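Local coordinates for protein hydrogenase maturation protease (Wolinella succinogenes, PDB 3PU6) that probably acts as an endopeptidase in hydrogenase maturation, trimming the hydrogenase large subunit as its family relatives do, at residues S36-Y41 with F48-E53; G11-G16 with L24-E29; I73-L78 with L138-E143. All coordinates share one frame; numbering follows the deposited sequence.

Contact 1 of 3, residues S36-Y41 with F48-E53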
loop_
_atom_site.group_PDB
_atom_site.type_symbol
_atom_site.label_atom_id
_atom_site.label_comp_id
_atom_site.label_asym_id
_atom_site.label_seq_id
_atom_site.Cartn_x
_atom_site.Cartn_y
_atom_site.Cartn_z
ATOM N N SER A 36 -6.139 10.655 -0.068
ATOM C CA SER A 36 -6.797 10.132 -1.250
ATOM C C SER A 36 -6.210 8.755 -1.572
ATOM O O SER A 36 -4.999 8.593 -1.670
ATOM C CB SER A 36 -6.701 11.103 -2.423
ATOM O OG SER A 36 -5.388 11.197 -2.902
ATOM N N VAL A 37 -7.094 7.769 -1.690
ATOM C CA VAL A 37 -6.725 6.379 -1.902
ATOM C C VAL A 37 -6.892 5.981 -3.363
ATOM O O VAL A 37 -7.955 6.162 -3.949
ATOM C CB VAL A 37 -7.579 5.434 -1.031
ATOM C CG1 VAL A 37 -7.084 4.007 -1.142
ATOM C CG2 VAL A 37 -7.544 5.868 0.406
ATOM N N PHE A 38 -5.830 5.437 -3.945
ATOM C CA PHE A 38 -5.869 4.950 -5.314
ATOM C C PHE A 38 -5.763 3.437 -5.359
ATOM O O PHE A 38 -4.746 2.877 -4.982
ATOM C CB PHE A 38 -4.725 5.554 -6.113
ATOM C CG PHE A 38 -4.872 7.010 -6.352
ATOM C CD1 PHE A 38 -5.996 7.684 -5.895
ATOM C CD2 PHE A 38 -3.918 7.709 -7.065
ATOM C CE1 PHE A 38 -6.158 9.030 -6.129
ATOM C CE2 PHE A 38 -4.073 9.065 -7.303
ATOM C CZ PHE A 38 -5.199 9.724 -6.836
ATOM N N PHE A 39 -6.814 2.778 -5.822
ATOM C CA PHE A 39 -6.782 1.331 -6.001
ATOM C C PHE A 39 -6.166 0.941 -7.323
ATOM O O PHE A 39 -6.741 1.155 -8.374
ATOM C CB PHE A 39 -8.180 0.749 -5.876
ATOM C CG PHE A 39 -8.803 1.011 -4.550
ATOM C CD1 PHE A 39 -9.463 2.207 -4.309
ATOM C CD2 PHE A 39 -8.704 0.078 -3.524
ATOM C CE1 PHE A 39 -10.039 2.461 -3.079
ATOM C CE2 PHE A 39 -9.269 0.331 -2.283
ATOM C CZ PHE A 39 -9.937 1.524 -2.060
ATOM N N GLY A 40 -4.984 0.364 -7.268
ATOM C CA GLY A 40 -4.309 -0.004 -8.485
ATOM C C GLY A 40 -4.616 -1.447 -8.788
ATOM O O GLY A 40 -4.336 -1.930 -9.878
ATOM N N TYR A 41 -5.199 -2.126 -7.805
ATOM C CA TYR A 41 -5.351 -3.574 -7.848
ATOM C C TYR A 41 -4.094 -4.248 -8.395
ATOM O O TYR A 41 -3.002 -4.092 -7.843
ATOM C CB TYR A 41 -6.592 -3.946 -8.652
ATOM C CG TYR A 41 -7.823 -3.280 -8.100
ATOM C CD1 TYR A 41 -8.493 -3.818 -7.003
ATOM C CD2 TYR A 41 -8.298 -2.092 -8.646
ATOM C CE1 TYR A 41 -9.617 -3.205 -6.477
ATOM C CE2 TYR A 41 -9.424 -1.461 -8.122
ATOM C CZ TYR A 41 -10.078 -2.023 -7.040
ATOM O OH TYR A 41 -11.192 -1.402 -6.525
ATOM N N PHE A 48 -0.789 5.899 -12.683
ATOM C CA PHE A 48 0.285 6.879 -12.768
ATOM C C PHE A 48 -0.198 8.229 -13.258
ATOM O O PHE A 48 0.333 9.263 -12.868
ATOM C CB PHE A 48 1.407 6.395 -13.671
ATOM C CG PHE A 48 2.061 5.164 -13.190
ATOM C CD1 PHE A 48 1.847 4.721 -11.895
ATOM C CD2 PHE A 48 2.916 4.453 -14.015
ATOM C CE1 PHE A 48 2.447 3.587 -11.444
ATOM C CE2 PHE A 48 3.522 3.324 -13.570
ATOM C CZ PHE A 48 3.295 2.886 -12.279
ATOM N N GLY A 49 -1.193 8.215 -14.129
ATOM C CA GLY A 49 -1.657 9.445 -14.719
ATOM C C GLY A 49 -2.134 10.381 -13.640
ATOM O O GLY A 49 -1.632 11.495 -13.513
ATOM N N LYS A 50 -3.109 9.907 -12.869
ATOM C CA LYS A 50 -3.650 10.625 -11.728
ATOM C C LYS A 50 -2.559 11.052 -10.753
ATOM O O LYS A 50 -2.636 12.120 -10.134
ATOM C CB LYS A 50 -4.624 9.734 -10.969
ATOM C CG LYS A 50 -5.574 8.934 -11.816
ATOM C CD LYS A 50 -6.539 8.200 -10.910
ATOM C CE LYS A 50 -7.770 7.740 -11.668
ATOM N NZ LYS A 50 -8.867 7.305 -10.747
ATOM N N LEU A 51 -1.567 10.182 -10.598
ATOM C CA LEU A 51 -0.466 10.450 -9.715
ATOM C C LEU A 51 0.400 11.606 -10.192
ATOM O O LEU A 51 0.725 12.484 -9.406
ATOM C CB LEU A 51 0.373 9.194 -9.505
ATOM C CG LEU A 51 -0.231 8.156 -8.551
ATOM C CD1 LEU A 51 0.634 6.891 -8.501
ATOM C CD2 LEU A 51 -0.445 8.742 -7.154
ATOM N N ARG A 52 0.799 11.610 -11.459
ATOM C CA ARG A 52 1.595 12.722 -11.957
ATOM C C ARG A 52 0.813 14.002 -11.721
ATOM O O ARG A 52 1.351 15.022 -11.289
ATOM C CB ARG A 52 1.854 12.596 -13.451
ATOM C CG ARG A 52 2.661 11.388 -13.891
ATOM C CD ARG A 52 2.639 11.243 -15.429
ATOM N NE ARG A 52 3.019 9.887 -15.843
ATOM C CZ ARG A 52 2.278 9.086 -16.610
ATOM N NH1 ARG A 52 1.112 9.523 -17.076
ATOM N NH2 ARG A 52 2.707 7.858 -16.929
ATOM N N GLU A 53 -0.480 13.908 -12.003
ATOM C CA GLU A 53 -1.364 15.045 -12.114
ATOM C C GLU A 53 -1.672 15.665 -10.754
ATOM O O GLU A 53 -1.957 16.862 -10.642
ATOM C CB GLU A 53 -2.650 14.584 -12.794
ATOM C CG GLU A 53 -3.593 15.706 -13.184
ATOM C CD GLU A 53 -2.940 16.745 -14.084
ATOM O OE1 GLU A 53 -2.128 16.378 -14.967
ATOM O OE2 GLU A 53 -3.252 17.941 -13.903
#
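The Phe38 ring, projecting from strand 35-41, reaches the first turn of helix 48-54 with its CD2/CE2 side, against Leu51 and Lys50. Phe38 CD2 is 3.6 Å from Leu51 CD2, a methyl that meets the ring obliquely, while Phe38 CE2 is 3.8 Å from Lys50 CB. Phe38 carries CG beside its backbone N and anti to the carbonyl carbon (chi1 -69°), a torsion that carries the ring out toward the helix. The extended Lys50 chain passes over one face of the ring, CD above it. Lys50 NZ ends 5.8 Å from the centroid of the Phe38 ring, 13° off its normal, a long cation-pi approach that is at most weakly attractive. Lysine suits this exposed edge because its methylenes can cover the ring while its ammonium stays near solvent. Leu51 is buried, and its isobutyl group also touches Val6, Leu100 and Ile103. Replacing Phe38 with an alanine would probably leave Leu51 CD2 and the Lys50 methylenes without their aromatic surface and open a gap between strand and helix. Such apolar packing of a helix on the strand before it is characteristic of a beta-alpha-beta crossover, here leading to strand 58-66 in the alpha/beta/alpha sandwich.

Contact 2 of 3, residues G11-G16 with L24-E29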
loop_
_atom_site.group_PDB
_atom_site.type_symbol
_atom_site.label_atom_id
_atom_site.label_comp_id
_atom_site.label_asym_id
_atom_site.label_seq_id
_atom_site.Cartn_x
_atom_site.Cartn_y
_atom_site.Cartn_z
ATOM N N GLY A 11 -2.794 -5.316 -5.308
ATOM C CA GLY A 11 -3.270 -6.648 -4.973
ATOM C C GLY A 11 -4.487 -7.074 -5.763
ATOM O O GLY A 11 -5.088 -6.279 -6.480
ATOM N N ASN A 12 -4.864 -8.332 -5.592
ATOM C CA ASN A 12 -5.900 -8.985 -6.381
ATOM C C ASN A 12 -6.934 -9.600 -5.457
ATOM O O ASN A 12 -6.662 -10.570 -4.751
ATOM C CB ASN A 12 -5.261 -10.079 -7.235
ATOM C CG ASN A 12 -6.221 -10.702 -8.241
ATOM O OD1 ASN A 12 -7.430 -10.780 -8.022
ATOM N ND2 ASN A 12 -5.665 -11.186 -9.336
ATOM N N GLU A 13 -8.129 -9.034 -5.470
ATOM C CA GLU A 13 -9.171 -9.430 -4.540
ATOM C C GLU A 13 -9.724 -10.809 -4.816
ATOM O O GLU A 13 -10.433 -11.367 -3.984
ATOM C CB GLU A 13 -10.312 -8.419 -4.589
ATOM C CG GLU A 13 -10.041 -7.129 -3.837
ATOM C CD GLU A 13 -11.224 -6.166 -3.897
ATOM O OE1 GLU A 13 -11.867 -6.046 -4.976
ATOM O OE2 GLU A 13 -11.501 -5.527 -2.858
ATOM N N LEU A 14 -9.413 -11.354 -5.992
ATOM C CA LEU A 14 -9.876 -12.682 -6.365
ATOM C C LEU A 14 -8.889 -13.778 -5.962
ATOM O O LEU A 14 -9.165 -14.950 -6.127
ATOM C CB LEU A 14 -10.163 -12.718 -7.852
ATOM C CG LEU A 14 -11.178 -11.670 -8.334
ATOM C CD1 LEU A 14 -11.409 -11.809 -9.832
ATOM C CD2 LEU A 14 -12.492 -11.786 -7.569
ATOM N N ARG A 15 -7.755 -13.371 -5.396
ATOM C CA ARG A 15 -6.733 -14.271 -4.872
ATOM C C ARG A 15 -6.611 -14.267 -3.337
ATOM O O ARG A 15 -5.501 -14.280 -2.816
ATOM C CB ARG A 15 -5.378 -13.860 -5.422
ATOM C CG ARG A 15 -5.236 -14.078 -6.880
ATOM C CD ARG A 15 -5.361 -15.541 -7.211
ATOM N NE ARG A 15 -5.435 -15.724 -8.649
ATOM C CZ ARG A 15 -6.573 -15.748 -9.333
ATOM N NH1 ARG A 15 -7.736 -15.611 -8.705
ATOM N NH2 ARG A 15 -6.548 -15.908 -10.642
ATOM N N GLY A 16 -7.727 -14.243 -2.619
ATOM C CA GLY A 16 -7.706 -14.321 -1.168
ATOM C C GLY A 16 -7.023 -13.177 -0.436
ATOM O O GLY A 16 -7.323 -12.008 -0.644
ATOM N N LEU A 24 -7.191 -2.587 3.297
ATOM C CA LEU A 24 -6.630 -1.442 3.991
ATOM C C LEU A 24 -7.058 -0.139 3.338
ATOM O O LEU A 24 -7.316 0.837 4.016
ATOM C CB LEU A 24 -5.107 -1.531 4.009
ATOM C CG LEU A 24 -4.380 -0.312 4.563
ATOM C CD1 LEU A 24 -4.607 -0.183 6.062
ATOM C CD2 LEU A 24 -2.913 -0.408 4.243
ATOM N N GLY A 25 -7.122 -0.142 2.016
ATOM C CA GLY A 25 -7.437 1.045 1.253
ATOM C C GLY A 25 -8.811 1.538 1.614
ATOM O O GLY A 25 -9.030 2.726 1.777
ATOM N N ARG A 26 -9.738 0.609 1.759
ATOM C CA ARG A 26 -11.092 0.956 2.117
ATOM C C ARG A 26 -11.174 1.533 3.515
ATOM O O ARG A 26 -12.055 2.336 3.798
ATOM C CB ARG A 26 -11.987 -0.269 2.022
ATOM C CG ARG A 26 -12.162 -0.754 0.617
ATOM C CD ARG A 26 -13.157 -1.891 0.525
ATOM N NE ARG A 26 -13.444 -2.199 -0.876
ATOM C CZ ARG A 26 -12.924 -3.226 -1.549
ATOM N NH1 ARG A 26 -12.097 -4.069 -0.943
ATOM N NH2 ARG A 26 -13.243 -3.412 -2.826
ATOM N N LEU A 27 -10.269 1.113 4.396
ATOM C CA LEU A 27 -10.282 1.603 5.773
ATOM C C LEU A 27 -9.840 3.055 5.826
ATOM O O LEU A 27 -10.467 3.875 6.490
ATOM C CB LEU A 27 -9.411 0.741 6.689
ATOM C CG LEU A 27 -9.831 -0.724 6.818
ATOM C CD1 LEU A 27 -8.831 -1.512 7.678
ATOM C CD2 LEU A 27 -11.237 -0.825 7.369
ATOM N N VAL A 28 -8.763 3.361 5.109
ATOM C CA VAL A 28 -8.213 4.711 5.079
ATOM C C VAL A 28 -9.240 5.639 4.446
ATOM O O VAL A 28 -9.406 6.791 4.844
ATOM C CB VAL A 28 -6.865 4.756 4.297
ATOM C CG1 VAL A 28 -6.428 6.191 4.013
ATOM C CG2 VAL A 28 -5.788 4.016 5.061
ATOM N N GLU A 29 -9.935 5.102 3.456
ATOM C CA GLU A 29 -10.943 5.827 2.716
ATOM C C GLU A 29 -12.047 6.294 3.658
ATOM O O GLU A 29 -12.482 7.445 3.582
ATOM C CB GLU A 29 -11.531 4.906 1.660
ATOM C CG GLU A 29 -11.601 5.524 0.300
ATOM C CD GLU A 29 -12.406 4.691 -0.645
ATOM O OE1 GLU A 29 -12.848 3.587 -0.238
ATOM O OE2 GLU A 29 -12.601 5.148 -1.790
#
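Glu13 and Arg26 carry the whole contact, a surface salt bridge within a beta-alpha unit: Glu13 sits in the loop that follows strand 5-10, and Arg26 on helix 20-31, the helix this loop leads into. The two chains reach out to meet each other end on. The Glu13 chain is extended beyond CG, and Arg26 is extended from CG to NE, its chi2 at -175°; the length of both lets them span from loop to helix. Their flat ends meet almost in one plane, the carboxylate and guanidinium planes being 13° apart. Glu13 also rests against Tyr41, at the end of the neighbouring strand. Glu13 is the second residue of a type I turn from Asn12 to Arg15, and asparagine suits the first position: Asn12 OD1 accepts from Leu14 N at 2.9 Å, an Asx turn that braces the loop carrying the acid. A single oxygen grips both terminal nitrogens of the arginine. Arg26 NH1 approaches Glu13 OE2 at a refined 2.5 Å, too short to be taken literally. Arg26 NH2, 2.7 Å from Glu13 OE2, donates in the guanidinium plane to the syn lone pair of that oxygen, with a bent N-H...O angle of 132°.

Contact 3 of 3, residues I73-L78 with L138-E143; sequences IEFLDL and LGRIKE
Phe75 and Ile73, two residues apart on the edge strand 73-77 and pointing to the same side of it, both meet Arg140 of helix 128-147. The apolar contacts come first. Phe75 CE2 lies 4.0 Å from Arg140 CB, so the ring rests on the root of the arginine chain; the Phe75 ring also packs on Ile108, Leu110 and Leu144. Ile73 also touches Val136 and Ala137. A branched aliphatic and an aromatic suit a strand whose inner side is covered by a helix.

Contacts of apolar side chains with polar groups form a second kind. Phe75 CE2 is 3.6 Å from the backbone carbonyl Arg140 O, which meets the ring obliquely. Bends at chi2 (-67°) and chi3 bring the guanidinium over toward the strand, where Ile73 CG2 approaches it obliquely, 3.8 Å from Arg140 NH1. Phe75 CD2 lies over one guanidinium face, but the two planes are 77° apart, so this is no parallel stack.

The charged pair formed among the residues of the two segments lies within the helix: Arg140 NE makes a weak hydrogen bond, part of a salt bridge, to Glu143 OE1 at 3.3 Å. With no hydrogen bond across the interface, strand and helix are held here by van der Waals contact, and Arg140 serves mainly through its carbon chain and guanidinium surface, its charge probably being partly offset by Glu143.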
loop_
_atom_site.group_PDB
_atom_site.type_symbol
_atom_site.label_atom_id
_atom_site.label_comp_id
_atom_site.label_asym_id
_atom_site.label_seq_id
_atom_site.Cartn_x
_atom_site.Cartn_y
_atom_site.Cartn_z
ATOM N N ILE A 73 4.643 -6.708 9.210
ATOM C CA ILE A 73 4.425 -5.545 8.370
ATOM C C ILE A 73 5.720 -4.792 8.122
ATOM O O ILE A 73 6.349 -4.325 9.048
ATOM C CB ILE A 73 3.399 -4.602 9.028
ATOM C CG1 ILE A 73 1.979 -5.092 8.739
ATOM C CG2 ILE A 73 3.585 -3.165 8.555
ATOM C CD1 ILE A 73 0.952 -4.556 9.664
ATOM N N GLU A 74 6.130 -4.685 6.869
ATOM C CA GLU A 74 7.286 -3.878 6.538
ATOM C C GLU A 74 6.866 -2.438 6.268
ATOM O O GLU A 74 5.941 -2.195 5.502
ATOM C CB GLU A 74 8.007 -4.449 5.325
ATOM C CG GLU A 74 9.375 -3.822 5.092
ATOM C CD GLU A 74 10.258 -3.858 6.345
ATOM O OE1 GLU A 74 10.544 -4.978 6.808
ATOM O OE2 GLU A 74 10.655 -2.786 6.878
ATOM N N PHE A 75 7.545 -1.481 6.888
ATOM C CA PHE A 75 7.175 -0.084 6.724
ATOM C C PHE A 75 8.392 0.822 6.524
ATOM O O PHE A 75 9.067 1.151 7.475
ATOM C CB PHE A 75 6.348 0.344 7.935
ATOM C CG PHE A 75 5.459 1.525 7.680
ATOM C CD1 PHE A 75 4.959 1.772 6.414
ATOM C CD2 PHE A 75 5.108 2.377 8.714
ATOM C CE1 PHE A 75 4.136 2.860 6.184
ATOM C CE2 PHE A 75 4.290 3.467 8.492
ATOM C CZ PHE A 75 3.808 3.715 7.231
ATOM N N LEU A 76 8.674 1.229 5.290
ATOM C CA LEU A 76 9.942 1.895 4.991
ATOM C C LEU A 76 9.839 3.156 4.142
ATOM O O LEU A 76 9.024 3.235 3.238
ATOM C CB LEU A 76 10.862 0.926 4.264
ATOM C CG LEU A 76 11.168 -0.429 4.891
ATOM C CD1 LEU A 76 11.227 -1.429 3.804
ATOM C CD2 LEU A 76 12.480 -0.393 5.618
ATOM N N ASP A 77 10.705 4.124 4.411
ATOM C CA ASP A 77 10.749 5.355 3.641
ATOM C C ASP A 77 11.787 5.249 2.547
ATOM O O ASP A 77 12.981 5.396 2.816
ATOM C CB ASP A 77 11.116 6.526 4.551
ATOM C CG ASP A 77 11.452 7.797 3.776
ATOM O OD1 ASP A 77 11.063 7.916 2.585
ATOM O OD2 ASP A 77 12.106 8.682 4.379
ATOM N N LEU A 78 11.336 5.015 1.312
ATOM C CA LEU A 78 12.252 4.777 0.182
ATOM C C LEU A 78 12.882 6.052 -0.373
ATOM O O LEU A 78 13.673 6.009 -1.302
ATOM C CB LEU A 78 11.592 3.932 -0.906
ATOM C CG LEU A 78 11.118 2.598 -0.319
ATOM C CD1 LEU A 78 10.540 1.707 -1.378
ATOM C CD2 LEU A 78 12.238 1.877 0.424
ATOM N N LEU A 138 -3.704 -0.223 9.170
ATOM C CA LEU A 138 -4.407 1.029 9.332
ATOM C C LEU A 138 -3.735 1.789 10.469
ATOM O O LEU A 138 -3.473 2.989 10.375
ATOM C CB LEU A 138 -5.854 0.742 9.676
ATOM C CG LEU A 138 -6.799 1.932 9.800
ATOM C CD1 LEU A 138 -6.771 2.819 8.563
ATOM C CD2 LEU A 138 -8.181 1.396 10.054
ATOM N N GLY A 139 -3.435 1.065 11.540
ATOM C CA GLY A 139 -2.763 1.639 12.682
ATOM C C GLY A 139 -1.558 2.440 12.253
ATOM O O GLY A 139 -1.411 3.609 12.627
ATOM N N ARG A 140 -0.699 1.817 11.448
ATOM C CA ARG A 140 0.563 2.438 11.048
ATOM C C ARG A 140 0.392 3.631 10.111
ATOM O O ARG A 140 1.223 4.541 10.100
ATOM C CB ARG A 140 1.502 1.394 10.437
ATOM C CG ARG A 140 1.487 0.068 11.188
ATOM C CD ARG A 140 2.075 0.204 12.589
ATOM N NE ARG A 140 3.496 0.543 12.523
ATOM C CZ ARG A 140 4.469 -0.328 12.252
ATOM N NH1 ARG A 140 4.182 -1.614 12.022
ATOM N NH2 ARG A 140 5.736 0.083 12.212
ATOM N N ILE A 141 -0.683 3.633 9.329
ATOM C CA ILE A 141 -0.955 4.759 8.431
ATOM C C ILE A 141 -1.330 5.936 9.286
ATOM O O ILE A 141 -0.935 7.060 9.012
ATOM C CB ILE A 141 -2.101 4.475 7.410
ATOM C CG1 ILE A 141 -1.598 3.577 6.288
ATOM C CG2 ILE A 141 -2.592 5.767 6.781
ATOM C CD1 ILE A 141 -0.500 4.226 5.481
ATOM N N LYS A 142 -2.093 5.650 10.333
ATOM C CA LYS A 142 -2.487 6.656 11.297
ATOM C C LYS A 142 -1.265 7.196 12.036
ATOM O O LYS A 142 -1.195 8.390 12.325
ATOM C CB LYS A 142 -3.492 6.080 12.285
ATOM C CG LYS A 142 -4.854 5.789 11.698
ATOM C CD LYS A 142 -5.706 5.047 12.707
ATOM C CE LYS A 142 -7.195 5.192 12.427
ATOM N NZ LYS A 142 -8.013 4.285 13.303
ATOM N N GLU A 143 -0.297 6.326 12.332
ATOM C CA GLU A 143 0.930 6.760 13.013
ATOM C C GLU A 143 1.738 7.660 12.094
ATOM O O GLU A 143 2.271 8.689 12.523
ATOM C CB GLU A 143 1.770 5.564 13.487
ATOM C CG GLU A 143 1.045 4.658 14.487
ATOM C CD GLU A 143 1.676 3.269 14.635
ATOM O OE1 GLU A 143 2.916 3.147 14.467
ATOM O OE2 GLU A 143 0.918 2.304 14.926
#

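In the fold
The three contacts come in series along the chain, contact 2 first, then contact 1, then contact 3, around one mixed five-stranded sheet. Contacts 1 and 3 lie on its two outermost strands, 35-41 and 73-77, their centres about 19 Å apart on opposite sides of the chain's centre. Contact 2, about 15 Å and 16 Å from them between centres, touches both. Tyr41 O probably accepts a hydrogen bond from Gly11 N, Val37 packs on Val28, and Leu24, Leu27 and Val28 pack on Leu138, joining helices 20-31 and 128-147. These two helices cover one sheet face and helix 48-54 the other, giving the alpha/beta/alpha sandwich of hydrogenase maturation proteases.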